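Local coordinates for protein spherulin-4 (PDB 5C5G) that is probably a glycoside hydrolase of galactosaminogalactan biosynthesis, as its Aspergillus fumigatus counterpart is, and binds N-acetyl-D-galactosamine, at residues A[52-57]-A[97-102]; A[57-62]-A[106-111]; A[170-175]-A[199-204]. All coordinates share one frame; numbering follows the deposited sequence.

Interaction 1: residues A[52-57]-A[97-102]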
ATOM      1  N   ALA A  52     -11.744   2.679 -19.820  1.00 12.88           N
ATOM      2  CA  ALA A  52     -12.226   3.561 -18.761  1.00 13.59           C
ATOM      3  C   ALA A  52     -12.591   2.794 -17.503  1.00 12.38           C
ATOM      4  O   ALA A  52     -12.544   3.355 -16.404  1.00 13.81           O
ATOM      5  CB  ALA A  52     -13.422   4.365 -19.243  1.00 15.24           C
ATOM      6  N   LEU A  53     -12.952   1.525 -17.654  1.00 12.09           N
ATOM      7  CA  LEU A  53     -13.274   0.664 -16.530  1.00 12.25           C
ATOM      8  C   LEU A  53     -12.456  -0.609 -16.610  1.00 12.56           C
ATOM      9  O   LEU A  53     -12.031  -1.005 -17.692  1.00 13.40           O
ATOM     10  CB  LEU A  53     -14.752   0.308 -16.527  1.00 13.14           C
ATOM     11  CG  LEU A  53     -15.672   1.505 -16.309  1.00 15.55           C
ATOM     12  CD1 LEU A  53     -17.108   1.082 -16.507  1.00 20.75           C
ATOM     13  CD2 LEU A  53     -15.499   2.102 -14.930  1.00 18.30           C
ATOM     14  N   PRO A  54     -12.210  -1.244 -15.471  1.00 11.71           N
ATOM     15  CA  PRO A  54     -11.540  -2.540 -15.458  1.00 13.39           C
ATOM     16  C   PRO A  54     -12.544  -3.635 -15.784  1.00 14.33           C
ATOM     17  O   PRO A  54     -13.708  -3.349 -16.109  1.00 15.06           O
ATOM     18  CB  PRO A  54     -11.048  -2.639 -14.019  1.00 13.80           C
ATOM     19  CG  PRO A  54     -12.132  -1.967 -13.250  1.00 12.20           C
ATOM     20  CD  PRO A  54     -12.601  -0.823 -14.121  1.00 12.45           C
ATOM     21  N   ASP A  55     -12.108  -4.893 -15.751  1.00 14.71           N
ATOM     22  CA  ASP A  55     -12.974  -5.972 -16.204  1.00 17.27           C
ATOM     23  C   ASP A  55     -14.097  -6.279 -15.212  1.00 16.11           C
ATOM     24  O   ASP A  55     -14.178  -5.677 -14.144  1.00 16.20           O
ATOM     25  CB  ASP A  55     -12.151  -7.198 -16.630  1.00 17.30           C
ATOM     26  CG  ASP A  55     -11.611  -8.019 -15.475  1.00 19.63           C
ATOM     27  OD1 ASP A  55     -12.136  -7.972 -14.345  1.00 17.61           O
ATOM     28  OD2 ASP A  55     -10.663  -8.795 -15.748  1.00 21.78           O
ATOM     29  N   GLY A  56     -14.967  -7.207 -15.573  1.00 17.09           N
ATOM     30  CA  GLY A  56     -16.175  -7.451 -14.809  1.00 17.09           C
ATOM     31  C   GLY A  56     -15.921  -8.055 -13.447  1.00 18.46           C
ATOM     32  O   GLY A  56     -16.733  -7.919 -12.535  1.00 18.99           O
ATOM     33  N   ASN A  57     -14.808  -8.761 -13.307  1.00 16.88           N
ATOM     34  CA  ASN A  57     -14.423  -9.267 -11.996  1.00 16.27           C
ATOM     35  C   ASN A  57     -14.035  -8.116 -11.078  1.00 15.29           C
ATOM     36  O   ASN A  57     -14.477  -8.064  -9.927  1.00 15.79           O
ATOM     37  CB  ASN A  57     -13.290 -10.281 -12.118  1.00 19.06           C
ATOM     38  CG  ASN A  57     -13.768 -11.634 -12.622  1.00 20.99           C
ATOM     39  OD1 ASN A  57     -14.741 -12.195 -12.110  1.00 22.47           O
ATOM     40  ND2 ASN A  57     -13.084 -12.167 -13.624  1.00 21.31           N
ATOM     41  N   ALA A  97      -9.964   8.012 -11.134  1.00  9.29           N
ATOM     42  CA  ALA A  97     -10.846   9.007 -10.559  1.00  9.28           C
ATOM     43  C   ALA A  97     -12.226   8.994 -11.201  1.00  9.75           C
ATOM     44  O   ALA A  97     -13.210   9.277 -10.537  1.00 11.14           O
ATOM     45  CB  ALA A  97     -10.244  10.383 -10.695  1.00 11.07           C
ATOM     46  N   ALA A  98     -12.280   8.686 -12.498  1.00 10.12           N
ATOM     47  CA  ALA A  98     -13.536   8.710 -13.232  1.00 10.39           C
ATOM     48  C   ALA A  98     -14.322   7.427 -13.084  1.00 10.40           C
ATOM     49  O   ALA A  98     -15.456   7.367 -13.543  1.00 11.57           O
ATOM     50  CB  ALA A  98     -13.294   9.015 -14.705  1.00 11.69           C
ATOM     51  N   TRP A  99     -13.756   6.407 -12.441  1.00 10.58           N
ATOM     52  CA  TRP A  99     -14.460   5.140 -12.273  1.00 10.34           C
ATOM     53  C   TRP A  99     -15.915   5.258 -11.775  1.00 10.27           C
ATOM     54  O   TRP A  99     -16.802   4.643 -12.357  1.00 11.43           O
ATOM     55  CB  TRP A  99     -13.668   4.198 -11.360  1.00  9.94           C
ATOM     56  CG  TRP A  99     -12.589   3.403 -12.036  1.00  9.44           C
ATOM     57  CD1 TRP A  99     -12.225   3.433 -13.343  1.00 10.14           C
ATOM     58  CD2 TRP A  99     -11.754   2.422 -11.410  1.00  9.63           C
ATOM     59  NE1 TRP A  99     -11.214   2.524 -13.583  1.00 10.43           N
ATOM     60  CE2 TRP A  99     -10.910   1.891 -12.404  1.00  9.83           C
ATOM     61  CE3 TRP A  99     -11.646   1.938 -10.100  1.00 10.72           C
ATOM     62  CZ2 TRP A  99      -9.975   0.884 -12.133  1.00 10.73           C
ATOM     63  CZ3 TRP A  99     -10.724   0.945  -9.834  1.00 10.65           C
ATOM     64  CH2 TRP A  99      -9.906   0.426 -10.849  1.00 10.16           C
ATOM     65  N   PRO A 100     -16.173   6.015 -10.695  1.00 11.05           N
ATOM     66  CA  PRO A 100     -17.550   6.018 -10.176  1.00 12.18           C
ATOM     67  C   PRO A 100     -18.523   6.701 -11.123  1.00 12.85           C
ATOM     68  O   PRO A 100     -19.675   6.271 -11.217  1.00 14.23           O
ATOM     69  CB  PRO A 100     -17.433   6.778  -8.848  1.00 13.33           C
ATOM     70  CG  PRO A 100     -16.129   7.481  -8.915  1.00 13.69           C
ATOM     71  CD  PRO A 100     -15.232   6.646  -9.761  1.00 10.65           C
ATOM     72  N   THR A 101     -18.072   7.713 -11.856  1.00 13.44           N
ATOM     73  CA  THR A 101     -18.958   8.388 -12.800  1.00 14.77           C
ATOM     74  C   THR A 101     -19.114   7.572 -14.087  1.00 14.57           C
ATOM     75  O   THR A 101     -20.207   7.463 -14.628  1.00 14.79           O
ATOM     76  CB  THR A 101     -18.485   9.810 -13.113  1.00 18.53           C
ATOM     77  OG1 THR A 101     -17.121   9.795 -13.521  1.00 27.08           O
ATOM     78  CG2 THR A 101     -18.614  10.677 -11.894  1.00 21.99           C
ATOM     79  N   GLN A 102     -18.034   6.960 -14.558  1.00 13.18           N
ATOM     80  CA  GLN A 102     -18.088   6.143 -15.769  1.00 13.36           C
ATOM     81  C   GLN A 102     -18.977   4.921 -15.581  1.00 12.96           C
ATOM     82  O   GLN A 102     -19.600   4.460 -16.530  1.00 14.79           O
ATOM     83  CB  GLN A 102     -16.681   5.702 -16.180  1.00 13.60           C
ATOM     84  CG  GLN A 102     -15.843   6.837 -16.723  1.00 17.72           C
ATOM     85  CD  GLN A 102     -16.086   7.100 -18.193  1.00 23.53           C
ATOM     86  OE1 GLN A 102     -16.842   6.389 -18.853  1.00 29.41           O
ATOM     87  NE2 GLN A 102     -15.444   8.128 -18.712  1.00 25.19           N
TER
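Pro-54 lies against one face of the Trp-99 indole, offset toward its rim, and this pair is the dense part of the contact. The proline CD is 3.6 Å from Trp-99 CE2, while Pro-54 CG makes an off-centre CH-pi contact 4.2 Å from the centroid of the Trp-99 six-membered ring, 29° off the normal. A second close approach comes at the indole edge, where the backbone oxygen Ala-52 O lies near the ring plane, 3.1 Å from Trp-99 CD1. Trp-99 itself is buried; Tyr-96 meets it edge-to-face and Ile-62 of helix 56-66 also touches it. In the (beta/alpha) barrel, helices 56-66 and 86-103 are consecutive, flanking strand 71-78 along the chain, and here the residues leading into the first pack on the last turns of the second. Asp-55 is the N-cap of helix 56-66; its OD1 accepts from Tyr-58 N and, weakly, from Asn-57 N, while Tyr-17 bonds OD2. Helix 86-103 is kinked around Pro-100, whose ring nitrogen has no hydrogen to give. Toward solvent the packing thins. Leu-53, with CG beside its backbone N (chi1 -65°), slides past the indole, its CD2 reaching 3.9 Å from Trp-99 CD1 and 4.0 Å from Gln-102 CB. Exposed Gln-102 bends at chi2 (-84°), which brings the flat amide back over Ala-52, with Gln-102 CD 4.0 Å from Ala-52 CB: a grazing touch by an amide on a methyl.

Interaction 2: residues A[57-62]-A[106-111]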
ATOM      1  N   ASN A  57     -14.808  -8.761 -13.307  1.00 16.88           N
ATOM      2  CA  ASN A  57     -14.423  -9.267 -11.996  1.00 16.27           C
ATOM      3  C   ASN A  57     -14.035  -8.116 -11.078  1.00 15.29           C
ATOM      4  O   ASN A  57     -14.477  -8.064  -9.927  1.00 15.79           O
ATOM      5  CB  ASN A  57     -13.290 -10.281 -12.118  1.00 19.06           C
ATOM      6  CG  ASN A  57     -13.768 -11.634 -12.622  1.00 20.99           C
ATOM      7  OD1 ASN A  57     -14.741 -12.195 -12.110  1.00 22.47           O
ATOM      8  ND2 ASN A  57     -13.084 -12.167 -13.624  1.00 21.31           N
ATOM      9  N   TYR A  58     -13.227  -7.178 -11.577  1.00 13.78           N
ATOM     10  CA  TYR A  58     -12.882  -6.004 -10.793  1.00 13.34           C
ATOM     11  C   TYR A  58     -14.112  -5.164 -10.482  1.00 13.86           C
ATOM     12  O   TYR A  58     -14.262  -4.666  -9.363  1.00 13.62           O
ATOM     13  CB  TYR A  58     -11.824  -5.154 -11.517  1.00 12.90           C
ATOM     14  CG  TYR A  58     -10.414  -5.636 -11.270  1.00 13.43           C
ATOM     15  CD1 TYR A  58      -9.778  -5.318 -10.084  1.00 13.21           C
ATOM     16  CD2 TYR A  58      -9.729  -6.412 -12.187  1.00 15.59           C
ATOM     17  CE1 TYR A  58      -8.510  -5.748  -9.812  1.00 14.64           C
ATOM     18  CE2 TYR A  58      -8.436  -6.864 -11.905  1.00 14.66           C
ATOM     19  CZ  TYR A  58      -7.846  -6.512 -10.710  1.00 15.49           C
ATOM     20  OH  TYR A  58      -6.574  -6.932 -10.388  1.00 18.07           O
ATOM     21  N   THR A  59     -15.008  -4.999 -11.451  1.00 13.83           N
ATOM     22  CA  THR A  59     -16.151  -4.126 -11.198  1.00 15.32           C
ATOM     23  C   THR A  59     -17.115  -4.745 -10.195  1.00 16.36           C
ATOM     24  O   THR A  59     -17.849  -4.023  -9.520  1.00 17.78           O
ATOM     25  CB  THR A  59     -16.888  -3.715 -12.474  1.00 17.86           C
ATOM     26  OG1 THR A  59     -17.379  -4.875 -13.123  1.00 20.85           O
ATOM     27  CG2 THR A  59     -15.961  -2.970 -13.408  1.00 17.95           C
ATOM     28  N   ARG A  60     -17.114  -6.073 -10.084  1.00 16.22           N
ATOM     29  CA  ARG A  60     -17.903  -6.750  -9.053  1.00 16.96           C
ATOM     30  C   ARG A  60     -17.239  -6.646  -7.671  1.00 18.09           C
ATOM     31  O   ARG A  60     -17.901  -6.354  -6.670  1.00 18.54           O
ATOM     32  CB  ARG A  60     -18.099  -8.229  -9.402  1.00 19.80           C
ATOM     33  CG  ARG A  60     -18.976  -9.001  -8.403  1.00 22.38           C
ATOM     34  CD  ARG A  60     -19.020 -10.497  -8.718  1.00 21.55           C
ATOM     35  NE  ARG A  60     -17.697 -11.096  -8.554  1.00 21.66           N
ATOM     36  CZ  ARG A  60     -16.899 -11.494  -9.540  1.00 22.22           C
ATOM     37  NH1 ARG A  60     -17.277 -11.412 -10.811  1.00 23.07           N
ATOM     38  NH2 ARG A  60     -15.698 -11.982  -9.248  1.00 22.17           N
ATOM     39  N   GLU A  61     -15.939  -6.905  -7.612  1.00 15.56           N
ATOM     40  CA  GLU A  61     -15.268  -7.090  -6.322  1.00 14.97           C
ATOM     41  C   GLU A  61     -14.825  -5.791  -5.649  1.00 13.33           C
ATOM     42  O   GLU A  61     -14.825  -5.693  -4.426  1.00 14.97           O
ATOM     43  CB  GLU A  61     -14.071  -8.036  -6.480  1.00 16.28           C
ATOM     44  CG  GLU A  61     -14.442  -9.431  -6.984  1.00 17.04           C
ATOM     45  CD  GLU A  61     -15.262 -10.250  -6.001  1.00 20.09           C
ATOM     46  OE1 GLU A  61     -15.301  -9.910  -4.799  1.00 20.28           O
ATOM     47  OE2 GLU A  61     -15.868 -11.246  -6.446  1.00 21.00           O
ATOM     48  N   ILE A  62     -14.432  -4.794  -6.425  1.00 12.52           N
ATOM     49  CA  ILE A  62     -13.985  -3.545  -5.834  1.00 12.04           C
ATOM     50  C   ILE A  62     -15.051  -2.896  -4.946  1.00 13.32           C
ATOM     51  O   ILE A  62     -14.744  -2.509  -3.826  1.00 13.03           O
ATOM     52  CB  ILE A  62     -13.462  -2.571  -6.902  1.00 12.65           C
ATOM     53  CG1 ILE A  62     -12.093  -3.053  -7.381  1.00 14.51           C
ATOM     54  CG2 ILE A  62     -13.377  -1.137  -6.365  1.00 14.37           C
ATOM     55  CD1 ILE A  62     -11.641  -2.406  -8.670  1.00 19.03           C
ATOM     56  N   ALA A 106     -21.188   4.498  -7.274  1.00 18.83           N
ATOM     57  CA  ALA A 106     -20.404   5.314  -6.363  1.00 18.14           C
ATOM     58  C   ALA A 106     -19.343   4.520  -5.603  1.00 16.25           C
ATOM     59  O   ALA A 106     -18.357   5.095  -5.156  1.00 17.72           O
ATOM     60  CB  ALA A 106     -21.328   6.032  -5.384  1.00 21.67           C
ATOM     61  N   ASN A 107     -19.547   3.211  -5.467  1.00 16.97           N
ATOM     62  CA  ASN A 107     -18.597   2.350  -4.761  1.00 19.05           C
ATOM     63  C   ASN A 107     -17.535   1.721  -5.651  1.00 15.63           C
ATOM     64  O   ASN A 107     -16.629   1.043  -5.154  1.00 15.54           O
ATOM     65  CB  ASN A 107     -19.327   1.259  -3.969  1.00 23.97           C
ATOM     66  CG  ASN A 107     -19.647   1.679  -2.541  1.00 35.45           C
ATOM     67  OD1 ASN A 107     -19.424   2.825  -2.153  1.00 37.09           O
ATOM     68  ND2 ASN A 107     -20.162   0.741  -1.750  1.00 40.51           N
ATOM     69  N   LEU A 108     -17.634   1.939  -6.960  1.00 13.35           N
ATOM     70  CA  LEU A 108     -16.547   1.554  -7.846  1.00 12.17           C
ATOM     71  C   LEU A 108     -15.618   2.744  -7.897  1.00 10.72           C
ATOM     72  O   LEU A 108     -15.723   3.592  -8.783  1.00 11.95           O
ATOM     73  CB  LEU A 108     -17.047   1.171  -9.243  1.00 13.32           C
ATOM     74  CG  LEU A 108     -15.886   0.687 -10.122  1.00 14.38           C
ATOM     75  CD1 LEU A 108     -15.320  -0.637  -9.635  1.00 17.78           C
ATOM     76  CD2 LEU A 108     -16.254   0.575 -11.579  1.00 18.49           C
ATOM     77  N   ALA A 109     -14.714   2.809  -6.929  1.00 11.63           N
ATOM     78  CA  ALA A 109     -13.917   4.002  -6.714  1.00 11.00           C
ATOM     79  C   ALA A 109     -12.740   3.682  -5.830  1.00 10.50           C
ATOM     80  O   ALA A 109     -12.786   2.737  -5.030  1.00 12.50           O
ATOM     81  CB  ALA A 109     -14.753   5.088  -6.058  1.00 13.13           C
ATOM     82  N   VAL A 110     -11.726   4.532  -5.916  1.00  9.87           N
ATOM     83  CA  VAL A 110     -10.600   4.505  -4.986  1.00  9.05           C
ATOM     84  C   VAL A 110     -10.525   5.847  -4.272  1.00 10.88           C
ATOM     85  O   VAL A 110     -11.150   6.825  -4.696  1.00 12.08           O
ATOM     86  CB  VAL A 110      -9.282   4.141  -5.698  1.00 10.03           C
ATOM     87  CG1 VAL A 110      -9.371   2.735  -6.313  1.00 10.62           C
ATOM     88  CG2 VAL A 110      -8.930   5.158  -6.751  1.00 10.54           C
ATOM     89  N   ARG A 111      -9.765   5.869  -3.182  1.00  9.53           N
ATOM     90  CA  ARG A 111      -9.640   7.032  -2.320  1.00 10.26           C
ATOM     91  C   ARG A 111      -8.238   7.638  -2.355  1.00  9.91           C
ATOM     92  O   ARG A 111      -7.876   8.422  -1.476  1.00 10.34           O
ATOM     93  CB  ARG A 111     -10.030   6.648  -0.888  1.00 14.48           C
ATOM     94  CG  ARG A 111     -11.500   6.247  -0.784  1.00 20.44           C
ATOM     95  CD  ARG A 111     -11.853   5.550   0.513  1.00 29.37           C
ATOM     96  NE  ARG A 111     -12.088   6.504   1.584  1.00 34.98           N
ATOM     97  CZ  ARG A 111     -13.148   6.513   2.392  1.00 30.29           C
ATOM     98  NH1 ARG A 111     -13.233   7.442   3.329  1.00 35.38           N
ATOM     99  NH2 ARG A 111     -14.115   5.603   2.289  1.00 32.69           N
TER
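Leu-108 pushes its CD1 methyl against the branch point of Ile-62, reaching 3.8 Å from Ile-62 CB and the same from Ile-62 CG2. Its chi1 of -176°, with CG anti to the backbone N, turns the side chain toward the helix, and CD1 also sits 3.9 Å from Thr-59 CA. The other branch, Leu-108 CD2, comes 4.0 Å from Thr-59 CG2. Leu-108 is the centre of an inverse gamma turn. At the edge of the contact, Asn-107 O and Ala-109 O lie by Ile-62 CG2. Between side chains the contact is apolar, and Pro-63 and Ser-103 add to the packing round Leu-108. Polar groups gather instead on the helix face that carries Arg-60 and Glu-61, whose side chains set off away from the loop. There the Arg-60 guanidinium holds two acceptors in its plane: NH1 and NH2 converge on Asn-57 OD1 from opposite faces of the amide, while Arg-60 NE, 2.8 Å from Glu-61 OE2, forms a salt bridge that NH2 reinforces. This is packing of a (beta/alpha) barrel's outer layer, with helix 56-66 lying against the loop that leads from helix 86-103 into strand 112-116.

Interaction 3: residues A[170-175]-A[199-204]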
ATOM      1  N   VAL A 170       9.391   2.480   2.395  1.00  8.23           N
ATOM      2  CA  VAL A 170      10.838   2.646   2.483  1.00  9.46           C
ATOM      3  C   VAL A 170      11.582   1.339   2.646  1.00  9.53           C
ATOM      4  O   VAL A 170      12.813   1.345   2.615  1.00 10.14           O
ATOM      5  CB  VAL A 170      11.254   3.614   3.613  1.00  9.68           C
ATOM      6  CG1 VAL A 170      10.713   5.019   3.350  1.00  9.65           C
ATOM      7  CG2 VAL A 170      10.836   3.107   4.994  1.00 10.21           C
ATOM      8  N   PHE A 171      10.857   0.233   2.797  1.00  9.56           N
ATOM      9  CA  PHE A 171      11.450  -1.087   2.851  1.00  9.51           C
ATOM     10  C   PHE A 171      10.500  -2.011   2.110  1.00  9.80           C
ATOM     11  O   PHE A 171       9.311  -2.053   2.432  1.00  9.61           O
ATOM     12  CB  PHE A 171      11.657  -1.568   4.296  1.00 10.71           C
ATOM     13  CG  PHE A 171      12.357  -2.886   4.351  1.00 10.82           C
ATOM     14  CD1 PHE A 171      11.637  -4.061   4.263  1.00 10.38           C
ATOM     15  CD2 PHE A 171      13.744  -2.949   4.392  1.00 12.21           C
ATOM     16  CE1 PHE A 171      12.287  -5.278   4.237  1.00 12.30           C
ATOM     17  CE2 PHE A 171      14.396  -4.165   4.391  1.00 14.01           C
ATOM     18  CZ  PHE A 171      13.674  -5.318   4.309  1.00 13.11           C
ATOM     19  N   GLU A 172      11.015  -2.727   1.114  1.00  9.36           N
ATOM     20  CA  GLU A 172      10.234  -3.689   0.350  1.00 10.00           C
ATOM     21  C   GLU A 172      11.186  -4.803  -0.058  1.00 10.56           C
ATOM     22  O   GLU A 172      11.834  -4.717  -1.103  1.00 12.63           O
ATOM     23  CB  GLU A 172       9.574  -3.050  -0.887  1.00 10.91           C
ATOM     24  CG  GLU A 172       8.629  -4.026  -1.596  1.00 13.15           C
ATOM     25  CD  GLU A 172       8.398  -3.772  -3.061  1.00 15.12           C
ATOM     26  OE1 GLU A 172       8.702  -2.677  -3.561  1.00 15.33           O
ATOM     27  OE2 GLU A 172       7.908  -4.718  -3.727  1.00 16.23           O
ATOM     28  N   ALA A 173      11.288  -5.840   0.758  1.00 10.09           N
ATOM     29  CA  ALA A 173      12.305  -6.845   0.530  1.00 11.40           C
ATOM     30  C   ALA A 173      12.039  -8.052   1.390  1.00 10.88           C
ATOM     31  O   ALA A 173      11.057  -8.116   2.122  1.00 10.71           O
ATOM     32  CB  ALA A 173      13.686  -6.266   0.823  1.00 14.37           C
ATOM     33  N   THR A 174      12.924  -9.033   1.303  1.00 10.51           N
ATOM     34  CA  THR A 174      12.773 -10.240   2.089  1.00 12.02           C
ATOM     35  C   THR A 174      13.075  -9.992   3.567  1.00 11.10           C
ATOM     36  O   THR A 174      13.786  -9.069   3.949  1.00 11.20           O
ATOM     37  CB  THR A 174      13.744 -11.344   1.631  1.00 12.68           C
ATOM     38  OG1 THR A 174      15.078 -10.891   1.861  1.00 13.83           O
ATOM     39  CG2 THR A 174      13.544 -11.693   0.164  1.00 13.99           C
ATOM     40  N   TYR A 175      12.572 -10.897   4.382  1.00 10.55           N
ATOM     41  CA  TYR A 175      12.925 -10.934   5.789  1.00 11.63           C
ATOM     42  C   TYR A 175      14.442 -11.047   5.983  1.00 11.74           C
ATOM     43  O   TYR A 175      15.010 -10.411   6.880  1.00 11.97           O
ATOM     44  CB  TYR A 175      12.203 -12.110   6.446  1.00 12.29           C
ATOM     45  CG  TYR A 175      12.532 -12.295   7.901  1.00 11.72           C
ATOM     46  CD1 TYR A 175      11.908 -11.540   8.873  1.00 13.01           C
ATOM     47  CD2 TYR A 175      13.467 -13.234   8.312  1.00 14.39           C
ATOM     48  CE1 TYR A 175      12.208 -11.703  10.209  1.00 13.43           C
ATOM     49  CE2 TYR A 175      13.767 -13.415   9.648  1.00 14.26           C
ATOM     50  CZ  TYR A 175      13.140 -12.637  10.589  1.00 13.64           C
ATOM     51  OH  TYR A 175      13.460 -12.838  11.907  1.00 14.86           O
ATOM     52  N   CYS A 199       6.001   3.177   5.446  1.00  8.98           N
ATOM     53  CA  CYS A 199       5.433   1.851   5.273  1.00  8.20           C
ATOM     54  C   CYS A 199       6.552   0.846   5.095  1.00  8.55           C
ATOM     55  O   CYS A 199       7.592   1.141   4.495  1.00  9.15           O
ATOM     56  CB  CYS A 199       4.515   1.829   4.050  1.00  8.71           C
ATOM     57  SG  CYS A 199       3.836   0.248   3.600  1.00 12.83           S
ATOM     58  N   ALA A 200       6.322  -0.358   5.602  1.00  8.84           N
ATOM     59  CA  ALA A 200       7.257  -1.467   5.492  1.00  8.99           C
ATOM     60  C   ALA A 200       6.555  -2.670   4.895  1.00  8.97           C
ATOM     61  O   ALA A 200       5.489  -3.068   5.370  1.00  9.34           O
ATOM     62  CB  ALA A 200       7.818  -1.837   6.839  1.00 10.56           C
ATOM     63  N   VAL A 201       7.198  -3.265   3.896  1.00  8.67           N
ATOM     64  CA  VAL A 201       6.729  -4.468   3.239  1.00  9.01           C
ATOM     65  C   VAL A 201       7.816  -5.533   3.381  1.00  8.95           C
ATOM     66  O   VAL A 201       8.920  -5.381   2.837  1.00  9.94           O
ATOM     67  CB  VAL A 201       6.447  -4.199   1.759  1.00 10.18           C
ATOM     68  CG1 VAL A 201       6.150  -5.494   1.013  1.00 11.29           C
ATOM     69  CG2 VAL A 201       5.273  -3.248   1.604  1.00 10.98           C
ATOM     70  N   ILE A 202       7.497  -6.599   4.097  1.00  8.58           N
ATOM     71  CA  ILE A 202       8.446  -7.670   4.359  1.00  9.48           C
ATOM     72  C   ILE A 202       7.827  -8.967   3.883  1.00 10.41           C
ATOM     73  O   ILE A 202       6.846  -9.428   4.450  1.00 11.05           O
ATOM     74  CB  ILE A 202       8.792  -7.792   5.853  1.00  9.96           C
ATOM     75  CG1 ILE A 202       9.263  -6.449   6.417  1.00 11.09           C
ATOM     76  CG2 ILE A 202       9.864  -8.855   6.072  1.00 11.16           C
ATOM     77  CD1 ILE A 202       9.338  -6.432   7.942  1.00 12.96           C
ATOM     78  N   HIS A 203       8.408  -9.559   2.851  1.00  9.67           N
ATOM     79  CA  HIS A 203       7.933 -10.829   2.336  1.00  9.98           C
ATOM     80  C   HIS A 203       8.964 -11.914   2.606  1.00 10.93           C
ATOM     81  O   HIS A 203      10.021 -11.652   3.187  1.00 10.65           O
ATOM     82  CB  HIS A 203       7.573 -10.714   0.857  1.00 10.43           C
ATOM     83  CG  HIS A 203       8.671 -10.195  -0.015  1.00 10.87           C
ATOM     84  ND1 HIS A 203       9.812 -10.912  -0.298  1.00 11.48           N
ATOM     85  CD2 HIS A 203       8.777  -9.029  -0.692  1.00 11.31           C
ATOM     86  CE1 HIS A 203      10.578 -10.201  -1.109  1.00 11.99           C
ATOM     87  NE2 HIS A 203       9.971  -9.055  -1.363  1.00 11.95           N
ATOM     88  N   SER A 204       8.653 -13.142   2.208  1.00 11.76           N
ATOM     89  CA  SER A 204       9.601 -14.245   2.312  1.00 12.68           C
ATOM     90  C   SER A 204      10.007 -14.486   3.759  1.00 11.79           C
ATOM     91  O   SER A 204      11.131 -14.926   4.037  1.00 13.44           O
ATOM     92  CB  SER A 204      10.830 -13.981   1.431  1.00 13.76           C
ATOM     93  OG  SER A 204      10.418 -13.606   0.113  1.00 14.64           O
TER
HETATM   94  O   HOH W   1      11.221  -7.047  -2.946  1.00 18.40           O
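A chi1 of 55° puts His-203 CG between the backbone N and the carbonyl carbon, and chi2 of 70° turns one ring face to the Ala-173 peptide, with Ala-173 O 3.6 Å above the centre of the His-203 ring. The ring is fixed at both nitrogens: His-203 ND1 shares a 2.8 Å hydrogen bond with Ser-204 OG, and NE2 lies 2.8 Å from an in-plane water that donates to Glu-172 O. Thr-174 CG2 closes in obliquely, 3.6 Å from His-203 CE1, and Tyr-237 stacks on the same imidazole. On the backbone, the two strands run parallel, 17° apart, with N-H groups donated alternately from either side: Val-201 N to Phe-171 O, Ala-173 N to Val-201 O, His-203 N to Ala-173 O. The pairing continues past the corner at Ala-173 to Tyr-175 N, which meets His-203 O nearly along the C=O axis at 2.9 Å. Phe-171 N, by contrast, is buried without a partner in the model. Phe-171 crosses Ile-202 obliquely on the face where Ala-200 and Ile-202 also touch Val-221 of helix 212-224. On the other face Glu-172 runs alongside Val-201, with Glu-172 CG 3.9 Å from Val-201 CG1. Its carboxylate is hydrogen-bonded to Asn-152 ND2 at OE1 and to Tyr-238 OH at OE2; the Glu-172 and Asp-116 side chains are about 5 Å apart. The first of two neighbouring parallel strands of a beta-alpha-beta unit presents Glu-172, an N-acetyl-D-galactosamine-binding residue, at the sugar site of a TIM barrel.

Overall arrangement
Interactions 1 and 2 are neighbours, their centres about 7 Å apart. They share Asn-57 and helix 56-66, and their segments alternate along the chain; Leu-108 O of the second lies against Trp-99 CB and Pro-100 CD of the first. Together they join helix 56-66 to helix 86-103 and to the loop that follows it. Interaction 3 comes later in the chain and on the opposite side of its centre, between strands 167-172 and 198-203, its centre about 31 Å from that of interaction 1 and about 27 Å from that of interaction 2. All three belong to one closed eight-stranded barrel: the first two lie in its outer layer, and the third is part of the wall beside the sugar site.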